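Local coordinates for protein 2-hydroxyisocaproyl-CoA dehydratase activator (Clostridium difficile, PDB 4EHU) that activates (R)-2-hydroxyisocaproyl-CoA dehydratase in leucine fermentation, passing it one electron from a [4Fe-4S] cluster as ATP is hydrolysed, at residues A[10-15]-A[239-244]; A[28-33]-A[40-45]. One frame throughout, in Å; residues are numbered along the deposited sequence. Where two conformers were deposited one is given.

Interaction 2 lies nested, along the chain, inside the loop closed by interaction 1, and the centres of the two are about 10 Å apart. Their common element is the sheet edge at which strands 13-19 and 23-30 run as antiparallel neighbours: Ser13 N lies 2.8 Å from Ile30 O, and Ser13 OG lies 2.8 Å from Ser32 O, both probable hydrogen bonds. Around this pair, interaction 1 grips the triphosphate analogue, with Lys14 and Gln241 both bonded to ANP, whereas interaction 2 seats helix 38-50 against the sheet. Val42 CG2 packs 3.3 Å from Ser13 O, so helix 40-45 backs the nucleotide-binding strand directly.

Interaction 1: A[10-15]-A[239-244]; sequences STASKG and IPQLTG. With ANP (phosphoaminophosphonic acid-adenylate ester), chain D.
Lys14 and Gln241 reach the same phosphate oxygen by opposite chain shapes. The lysine is folded, with two successive bends, at chi2 and chi3, that turn NZ back along its own segment, whereas Gln241 stretches out from a CG placed opposite its backbone N (chi1 -168°) and delivers its amide to the nucleotide. Their polar ends converge on ANP O1A: Lys14 NZ is 2.8 Å from it, and Gln241 NE2 donates to it over 2.9 Å in a nearly straight bond of 170°. NZ also holds ANP O2B, and its third bond goes to Ala12 O, which it meets from above the carbonyl plane. Three acceptors thus fix the ammonium between the alpha and beta phosphates, where its positive charge would be expected to offset theirs.

No hydrogen bond joins the two segments directly, so ANP supplies the polar bridge and the rest is packing. Lys14 CG rests 3.4 Å from Gln241 O, Lys14 CB meets Leu242 CD2 at 3.8 Å, and Ala12 CB touches Gln241 NE2. The other atom of the same amide, Gln241 OE1, is hydrogen-bonded to Arg218, an arrangement consistent with the amide being held with NE2 toward the phosphate.

Upstream, backbone amides take over. Ala12 N (2.8 Å) and Thr11 N both bind ANP O1B, and Ser10 N binds ANP O1G. The bridging nitrogen N3B donates to Ser10 OG at 2.8 Å in a bent bond; that hydroxyl also pairs with Thr11 OG1. Such a turn between the first two strands, 2-8 and 13-19, cradling the beta and gamma phosphates, is the phosphate-1 loop characteristic of the actin-fold (ASKHA) ATPases.

Interaction 2: A[28-33]-A[40-45]; sequences ETISSG and SRVLEK
Ile30 and Val42 form the apolar centre of a strand-turn-helix unit in which strand 23-30, at the edge of a five-stranded sheet of the actin-type fold, leads into helix 38-50. The local segments run nearly antiparallel, at 150°, with axes 8.0 Å apart at closest approach. Ile30 CG1 meets Val42 CG2 at 3.5 Å, the two side chains lying alongside with their ends pointing contrary ways. Val42 continues inward to touch Ser13 and Leu6, so the same residue joins the helix to further strands of the sheet.

A second kind of contact sets an alkyl group against a flat cation. The Ile30 CG2 methyl stands 3.6 Å above the Arg41 guanidinium plane, over its centre, the nearest atom being CZ. A bend at chi3 (54°) in an otherwise extended arginine folds the group back over the methyl, the isoleucine running roughly perpendicular to the arginine chain.

Polar contacts lie toward the ends. Ser32 OG and Arg41 NH2 are 3.6 Å apart without a direct bond; one water spans them, 2.8 Å from Ser32 OG and more weakly held by Arg41 NH2, from which it accepts. At the other end Glu28 and Lys45 carry opposite charges but make no salt bridge. The carboxylate is engaged instead through OE1, which is salt-bridged to Lys49 one helical turn further on.

What Lys45 offers Glu28 is its aliphatic chain. The glutamate CG lies opposite its own backbone N (chi1 -177°), and a bend at chi2 carries the carboxylate across the lysine methylenes. Lys45 CB comes 3.6 Å from Glu28 CG, while the still closer approach of Glu28 OE2 to Lys45 CD is unusually short and its exact value doubtful; Lys45 NZ remains 5.2 Å from Glu28 OE2.

Interaction 1: A[10-15]-A[239-244]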
ATOM      1  N   SER A  10      -3.691 -11.788  11.742  1.00 25.65           N
ATOM      2  CA  SER A  10      -2.436 -11.123  11.426  1.00 26.79           C
ATOM      3  C   SER A  10      -1.967 -10.247  12.580  1.00 30.80           C
ATOM      4  O   SER A  10      -0.776  -9.995  12.743  1.00 33.62           O
ATOM      5  CB  SER A  10      -2.623 -10.257  10.185  1.00 23.27           C
ATOM      6  OG  SER A  10      -3.471  -9.144  10.426  1.00 26.41           O
ATOM      7  N   THR A  11      -2.918  -9.799  13.389  1.00 26.20           N
ATOM      8  CA  THR A  11      -2.717  -8.611  14.207  1.00 26.57           C
ATOM      9  C   THR A  11      -3.069  -8.842  15.663  1.00 30.54           C
ATOM     10  O   THR A  11      -2.395  -8.332  16.556  1.00 31.99           O
ATOM     11  CB  THR A  11      -3.574  -7.454  13.675  1.00 26.70           C
ATOM     12  OG1 THR A  11      -3.200  -7.177  12.320  1.00 29.41           O
ATOM     13  CG2 THR A  11      -3.402  -6.196  14.535  1.00 27.98           C
ATOM     14  N   ALA A  12      -4.121  -9.614  15.907  1.00 27.95           N
ATOM     15  CA  ALA A  12      -4.524  -9.900  17.269  1.00 23.53           C
ATOM     16  C   ALA A  12      -4.974 -11.337  17.429  1.00 23.69           C
ATOM     17  O   ALA A  12      -5.457 -11.951  16.477  1.00 25.98           O
ATOM     18  CB  ALA A  12      -5.648  -8.966  17.695  1.00 26.45           C
ATOM     19  N   SER A  13      -4.814 -11.850  18.642  1.00 24.95           N
ATOM     20  CA  SER A  13      -5.282 -13.188  18.983  1.00 28.37           C
ATOM     21  C   SER A  13      -6.536 -13.075  19.818  1.00 30.22           C
ATOM     22  O   SER A  13      -6.584 -12.326  20.804  1.00 28.87           O
ATOM     23  CB  SER A  13      -4.215 -13.961  19.760  1.00 32.47           C
ATOM     24  OG  SER A  13      -3.082 -14.173  18.949  1.00 30.29           O
ATOM     25  N   LYS A  14      -7.554 -13.829  19.428  1.00 23.21           N
ATOM     26  CA  LYS A  14      -8.842 -13.774  20.103  1.00 24.98           C
ATOM     27  C   LYS A  14      -9.250 -15.156  20.571  1.00 24.10           C
ATOM     28  O   LYS A  14      -9.031 -16.143  19.867  1.00 25.57           O
ATOM     29  CB  LYS A  14      -9.918 -13.231  19.160  1.00 22.64           C
ATOM     30  CG  LYS A  14      -9.838 -11.725  18.900  1.00 21.26           C
ATOM     31  CD  LYS A  14      -8.700 -11.340  17.916  1.00 20.45           C
ATOM     32  CE  LYS A  14      -8.999 -11.804  16.486  1.00 19.97           C
ATOM     33  NZ  LYS A  14      -8.047 -11.251  15.464  1.00 22.26           N
ATOM     34  N   GLY A  15      -9.840 -15.231  21.764  1.00 25.03           N
ATOM     35  CA  GLY A  15     -10.292 -16.501  22.316  1.00 25.07           C
ATOM     36  C   GLY A  15     -11.657 -16.389  22.972  1.00 27.65           C
ATOM     37  O   GLY A  15     -11.997 -15.356  23.543  1.00 29.96           O
ATOM     38  N   ILE A 239     -19.528  -7.613  20.431  1.00 24.98           N
ATOM     39  CA  ILE A 239     -18.151  -8.132  20.463  1.00 24.61           C
ATOM     40  C   ILE A 239     -17.593  -8.378  19.056  1.00 21.09           C
ATOM     41  O   ILE A 239     -17.214  -9.490  18.712  1.00 22.95           O
ATOM     42  CB  ILE A 239     -18.082  -9.467  21.247  1.00 28.65           C
ATOM     43  CG1 ILE A 239     -19.171 -10.435  20.757  1.00 27.13           C
ATOM     44  CG2 ILE A 239     -18.268  -9.213  22.742  1.00 31.62           C
ATOM     45  CD1 ILE A 239     -18.972 -11.906  21.232  1.00 28.85           C
ATOM     46  N   PRO A 240     -17.530  -7.327  18.230  1.00 19.88           N
ATOM     47  CA  PRO A 240     -17.225  -7.537  16.805  1.00 17.79           C
ATOM     48  C   PRO A 240     -15.878  -8.186  16.523  1.00 18.30           C
ATOM     49  O   PRO A 240     -15.753  -8.926  15.557  1.00 19.36           O
ATOM     50  CB  PRO A 240     -17.221  -6.109  16.229  1.00 18.08           C
ATOM     51  CG  PRO A 240     -16.927  -5.239  17.436  1.00 18.65           C
ATOM     52  CD  PRO A 240     -17.642  -5.895  18.575  1.00 22.08           C
ATOM     53  N   GLN A 241     -14.878  -7.922  17.351  1.00 19.92           N
ATOM     54  CA  GLN A 241     -13.540  -8.474  17.114  1.00 20.75           C
ATOM     55  C   GLN A 241     -13.465  -9.973  17.447  1.00 19.86           C
ATOM     56  O   GLN A 241     -12.517 -10.651  17.072  1.00 19.69           O
ATOM     57  CB  GLN A 241     -12.507  -7.711  17.949  1.00 20.31           C
ATOM     58  CG  GLN A 241     -11.068  -8.018  17.563  1.00 20.52           C
ATOM     59  CD  GLN A 241     -10.094  -7.084  18.239  1.00 26.86           C
ATOM     60  OE1 GLN A 241     -10.445  -6.387  19.204  1.00 22.93           O
ATOM     61  NE2 GLN A 241      -8.865  -7.047  17.732  1.00 19.95           N
ATOM     62  N   LEU A 242     -14.490 -10.474  18.127  1.00 18.11           N
ATOM     63  CA  LEU A 242     -14.486 -11.837  18.651  1.00 17.83           C
ATOM     64  C   LEU A 242     -15.380 -12.822  17.899  1.00 21.82           C
ATOM     65  O   LEU A 242     -15.511 -13.978  18.337  1.00 20.63           O
ATOM     66  CB  LEU A 242     -14.934 -11.799  20.116  1.00 22.35           C
ATOM     67  CG  LEU A 242     -13.882 -11.288  21.105  1.00 29.71           C
ATOM     68  CD1 LEU A 242     -14.546 -10.781  22.376  1.00 38.98           C
ATOM     69  CD2 LEU A 242     -12.844 -12.373  21.417  1.00 29.76           C
ATOM     70  N   THR A 243     -16.000 -12.403  16.797  1.00 18.70           N
ATOM     71  CA  THR A 243     -16.968 -13.287  16.144  1.00 16.30           C
ATOM     72  C   THR A 243     -16.314 -14.518  15.530  1.00 21.08           C
ATOM     73  O   THR A 243     -16.953 -15.579  15.420  1.00 18.95           O
ATOM     74  CB  THR A 243     -17.777 -12.564  15.058  1.00 15.59           C
ATOM     75  OG1 THR A 243     -16.895 -11.834  14.208  1.00 18.14           O
ATOM     76  CG2 THR A 243     -18.768 -11.564  15.706  1.00 18.80           C
ATOM     77  N   GLY A 244     -15.050 -14.378  15.144  1.00 15.96           N
ATOM     78  CA  GLY A 244     -14.319 -15.504  14.567  1.00 18.43           C
ATOM     79  C   GLY A 244     -14.061 -16.544  15.650  1.00 18.95           C
ATOM     80  O   GLY A 244     -14.222 -17.754  15.438  1.00 20.43           O
TER
HETATM   81  PG  ANP D 302      -6.769 -10.359   9.694  1.00 18.56           P
HETATM   82  O1G ANP D 302      -5.788 -11.511   9.512  1.00 19.89           O
HETATM   83  O2G ANP D 302      -8.169 -10.888   9.878  1.00 19.33           O
HETATM   84  O3G ANP D 302      -6.670  -9.341   8.626  1.00 20.61           O
HETATM   85  PB  ANP D 302      -6.880  -9.760  12.662  1.00 19.07           P
HETATM   86  O1B ANP D 302      -5.790  -9.979  13.678  1.00 21.23           O
HETATM   87  O2B ANP D 302      -8.058 -10.735  12.707  1.00 17.41           O
HETATM   88  N3B ANP D 302      -6.143  -9.609  11.104  1.00 18.01           N
HETATM   89  PA  ANP D 302      -8.645  -7.880  14.002  1.00 18.79           P
HETATM   90  O1A ANP D 302      -8.269  -8.456  15.322  1.00 19.66           O
HETATM   91  O2A ANP D 302      -9.977  -8.191  13.356  1.00 17.97           O
HETATM   92  O3A ANP D 302      -7.509  -8.278  12.916  1.00 18.26           O
HETATM   93  O5' ANP D 302      -8.484  -6.281  13.976  1.00 18.30           O
HETATM   94  C5' ANP D 302      -7.207  -5.679  14.215  1.00 19.73           C
HETATM   95  C4' ANP D 302      -7.385  -4.166  14.287  1.00 26.26           C
HETATM   96  O4' ANP D 302      -8.589  -3.640  14.827  1.00 22.75           O
HETATM   97  C3' ANP D 302      -6.254  -3.155  14.303  1.00 23.33           C
HETATM   98  O3' ANP D 302      -5.555  -3.143  13.051  1.00 22.02           O
HETATM   99  C2' ANP D 302      -6.984  -1.851  14.648  1.00 25.59           C
HETATM  100  O2' ANP D 302      -7.065  -0.952  13.528  1.00 25.85           O
HETATM  101  C1' ANP D 302      -8.397  -2.243  15.077  1.00 22.88           C
HETATM  102  N9  ANP D 302      -8.649  -2.064  16.518  1.00 21.97           N
HETATM  103  C8  ANP D 302      -8.194  -2.840  17.524  1.00 23.52           C
HETATM  104  N7  ANP D 302      -8.675  -2.409  18.717  1.00 23.49           N
HETATM  105  C5  ANP D 302      -9.461  -1.336  18.451  1.00 20.90           C
HETATM  106  C6  ANP D 302     -10.281  -0.413  19.238  1.00 22.14           C
HETATM  107  N6  ANP D 302     -10.329  -0.551  20.585  1.00 23.58           N
HETATM  108  N1  ANP D 302     -10.958   0.560  18.575  1.00 20.67           N
HETATM  109  C2  ANP D 302     -10.912   0.697  17.242  1.00 22.10           C
HETATM  110  N3  ANP D 302     -10.173  -0.107  16.462  1.00 20.97           N
HETATM  111  C4  ANP D 302      -9.454  -1.121  17.004  1.00 20.77           C

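Interaction 2: A[28-33]-A[40-45]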
ATOM      1  N   GLU A  28     -11.256 -13.012  25.300  1.00 34.48           N
ATOM      2  CA  GLU A  28     -10.027 -12.282  25.519  1.00 43.59           C
ATOM      3  C   GLU A  28      -9.418 -11.933  24.186  1.00 31.56           C
ATOM      4  O   GLU A  28      -9.404 -12.749  23.263  1.00 27.80           O
ATOM      5  CB  GLU A  28      -9.052 -13.116  26.353  1.00 55.08           C
ATOM      6  CG  GLU A  28      -7.757 -12.399  26.707  1.00 78.49           C
ATOM      7  CD  GLU A  28      -7.982 -11.180  27.582  1.00 91.56           C
ATOM      8  OE1 GLU A  28      -8.998 -11.143  28.308  1.00 88.97           O
ATOM      9  OE2 GLU A  28      -7.144 -10.254  27.540  1.00 93.79           O
ATOM     10  N   THR A  29      -8.924 -10.707  24.083  1.00 31.76           N
ATOM     11  CA  THR A  29      -8.201 -10.285  22.902  1.00 31.75           C
ATOM     12  C   THR A  29      -6.835  -9.804  23.351  1.00 30.22           C
ATOM     13  O   THR A  29      -6.725  -9.042  24.310  1.00 35.27           O
ATOM     14  CB  THR A  29      -8.946  -9.145  22.181  1.00 30.34           C
ATOM     15  OG1 THR A  29     -10.260  -9.593  21.823  1.00 31.70           O
ATOM     16  CG2 THR A  29      -8.202  -8.695  20.925  1.00 30.15           C
ATOM     17  N   ILE A  30      -5.795 -10.274  22.675  1.00 28.48           N
ATOM     18  CA  ILE A  30      -4.451  -9.753  22.876  1.00 36.51           C
ATOM     19  C   ILE A  30      -3.962  -9.222  21.539  1.00 38.39           C
ATOM     20  O   ILE A  30      -4.059  -9.915  20.531  1.00 32.51           O
ATOM     21  CB  ILE A  30      -3.490 -10.848  23.378  1.00 42.30           C
ATOM     22  CG1 ILE A  30      -4.031 -11.488  24.659  1.00 53.25           C
ATOM     23  CG2 ILE A  30      -2.108 -10.268  23.604  1.00 46.82           C
ATOM     24  CD1 ILE A  30      -3.924 -10.607  25.876  1.00 70.99           C
ATOM     25  N   SER A  31      -3.438  -8.000  21.521  1.00 31.42           N
ATOM     26  CA  SER A  31      -3.077  -7.333  20.271  1.00 40.48           C
ATOM     27  C   SER A  31      -1.719  -7.777  19.749  1.00 43.22           C
ATOM     28  O   SER A  31      -0.940  -6.962  19.253  1.00 42.57           O
ATOM     29  CB  SER A  31      -3.081  -5.816  20.449  1.00 37.61           C
ATOM     30  OG  SER A  31      -4.356  -5.355  20.846  1.00 52.45           O
ATOM     31  N   SER A  32      -1.446  -9.071  19.885  1.00 32.92           N
ATOM     32  CA  SER A  32      -0.327  -9.723  19.221  1.00 39.21           C
ATOM     33  C   SER A  32      -0.883 -10.933  18.473  1.00 45.04           C
ATOM     34  O   SER A  32      -1.553 -11.779  19.066  1.00 37.49           O
ATOM     35  CB  SER A  32       0.723 -10.190  20.237  1.00 47.68           C
ATOM     36  OG  SER A  32       1.184  -9.114  21.030  1.00 53.38           O
ATOM     37  N   GLY A  33      -0.604 -11.021  17.179  1.00 36.41           N
ATOM     38  CA  GLY A  33      -1.221 -12.032  16.344  1.00 42.30           C
ATOM     39  C   GLY A  33      -0.289 -13.171  15.984  1.00 36.41           C
ATOM     40  O   GLY A  33       0.510 -13.630  16.794  1.00 37.49           O
ATOM     41  N   SER A  40      -0.688 -17.846  23.308  0.51 37.52           N
ATOM     42  CA  SER A  40      -0.458 -18.393  24.639  0.51 39.56           C
ATOM     43  C   SER A  40      -0.993 -17.431  25.699  0.51 47.80           C
ATOM     44  O   SER A  40      -1.554 -17.861  26.705  0.51 55.38           O
ATOM     45  CB  SER A  40       1.028 -18.704  24.868  0.51 42.87           C
ATOM     46  OG  SER A  40       1.829 -17.540  24.785  0.51 44.62           O
ATOM     47  N   ARG A  41      -0.842 -16.132  25.461  1.00 44.04           N
ATOM     48  CA  ARG A  41      -1.321 -15.124  26.393  1.00 49.10           C
ATOM     49  C   ARG A  41      -2.847 -15.111  26.463  1.00 47.39           C
ATOM     50  O   ARG A  41      -3.428 -14.905  27.527  1.00 45.32           O
ATOM     51  CB  ARG A  41      -0.791 -13.753  25.986  1.00 57.36           C
ATOM     52  CG  ARG A  41       0.728 -13.678  25.958  1.00 61.40           C
ATOM     53  CD  ARG A  41       1.205 -12.363  25.375  1.00 62.88           C
ATOM     54  NE  ARG A  41       0.614 -11.226  26.072  1.00 71.75           N
ATOM     55  CZ  ARG A  41       0.749  -9.959  25.693  1.00 80.21           C
ATOM     56  NH1 ARG A  41       0.170  -8.993  26.393  1.00 83.49           N
ATOM     57  NH2 ARG A  41       1.462  -9.659  24.614  1.00 79.66           N
ATOM     58  N   VAL A  42      -3.495 -15.333  25.324  1.00 33.69           N
ATOM     59  CA  VAL A  42      -4.947 -15.420  25.279  1.00 43.61           C
ATOM     60  C   VAL A  42      -5.404 -16.574  26.168  1.00 43.14           C
ATOM     61  O   VAL A  42      -6.307 -16.433  26.988  1.00 39.68           O
ATOM     62  CB  VAL A  42      -5.438 -15.637  23.830  1.00 37.85           C
ATOM     63  CG1 VAL A  42      -6.890 -16.052  23.800  1.00 35.54           C
ATOM     64  CG2 VAL A  42      -5.228 -14.377  23.006  1.00 35.14           C
ATOM     65  N   LEU A  43      -4.752 -17.715  26.011  1.00 40.77           N
ATOM     66  CA  LEU A  43      -5.089 -18.905  26.775  1.00 48.13           C
ATOM     67  C   LEU A  43      -4.933 -18.681  28.271  1.00 56.16           C
ATOM     68  O   LEU A  43      -5.806 -19.055  29.052  1.00 51.59           O
ATOM     69  CB  LEU A  43      -4.203 -20.066  26.336  1.00 36.92           C
ATOM     70  CG  LEU A  43      -4.543 -20.651  24.966  1.00 45.84           C
ATOM     71  CD1 LEU A  43      -3.477 -21.650  24.539  1.00 53.05           C
ATOM     72  CD2 LEU A  43      -5.910 -21.304  25.021  1.00 39.39           C
ATOM     73  N   GLU A  44      -3.817 -18.081  28.671  1.00 54.45           N
ATOM     74  CA  GLU A  44      -3.575 -17.786  30.078  1.00 64.65           C
ATOM     75  C   GLU A  44      -4.732 -16.995  30.669  1.00 58.17           C
ATOM     76  O   GLU A  44      -5.160 -17.256  31.788  1.00 54.32           O
ATOM     77  CB  GLU A  44      -2.288 -16.982  30.250  1.00 77.68           C
ATOM     78  CG  GLU A  44      -1.030 -17.745  29.910  1.00 86.63           C
ATOM     79  CD  GLU A  44       0.189 -16.846  29.869  1.00 90.56           C
ATOM     80  OE1 GLU A  44       0.132 -15.736  30.439  1.00 91.51           O
ATOM     81  OE2 GLU A  44       1.201 -17.248  29.258  1.00 90.30           O
ATOM     82  N   LYS A  45      -5.237 -16.024  29.918  1.00 53.49           N
ATOM     83  CA  LYS A  45      -6.275 -15.143  30.435  1.00 60.56           C
ATOM     84  C   LYS A  45      -7.642 -15.814  30.485  1.00 54.62           C
ATOM     85  O   LYS A  45      -8.398 -15.604  31.427  1.00 45.00           O
ATOM     86  CB  LYS A  45      -6.339 -13.855  29.623  1.00 66.94           C
ATOM     87  CG  LYS A  45      -5.105 -12.995  29.791  1.00 80.40           C
ATOM     88  CD  LYS A  45      -5.437 -11.518  29.720  1.00 87.18           C
ATOM     89  CE  LYS A  45      -4.247 -10.668  30.121  1.00 97.07           C
ATOM     90  NZ  LYS A  45      -3.776 -10.991  31.496  1.00107.56           N
TER
HETATM   91  O   HOH W   1       0.215  -7.476  23.124  1.00 55.87           O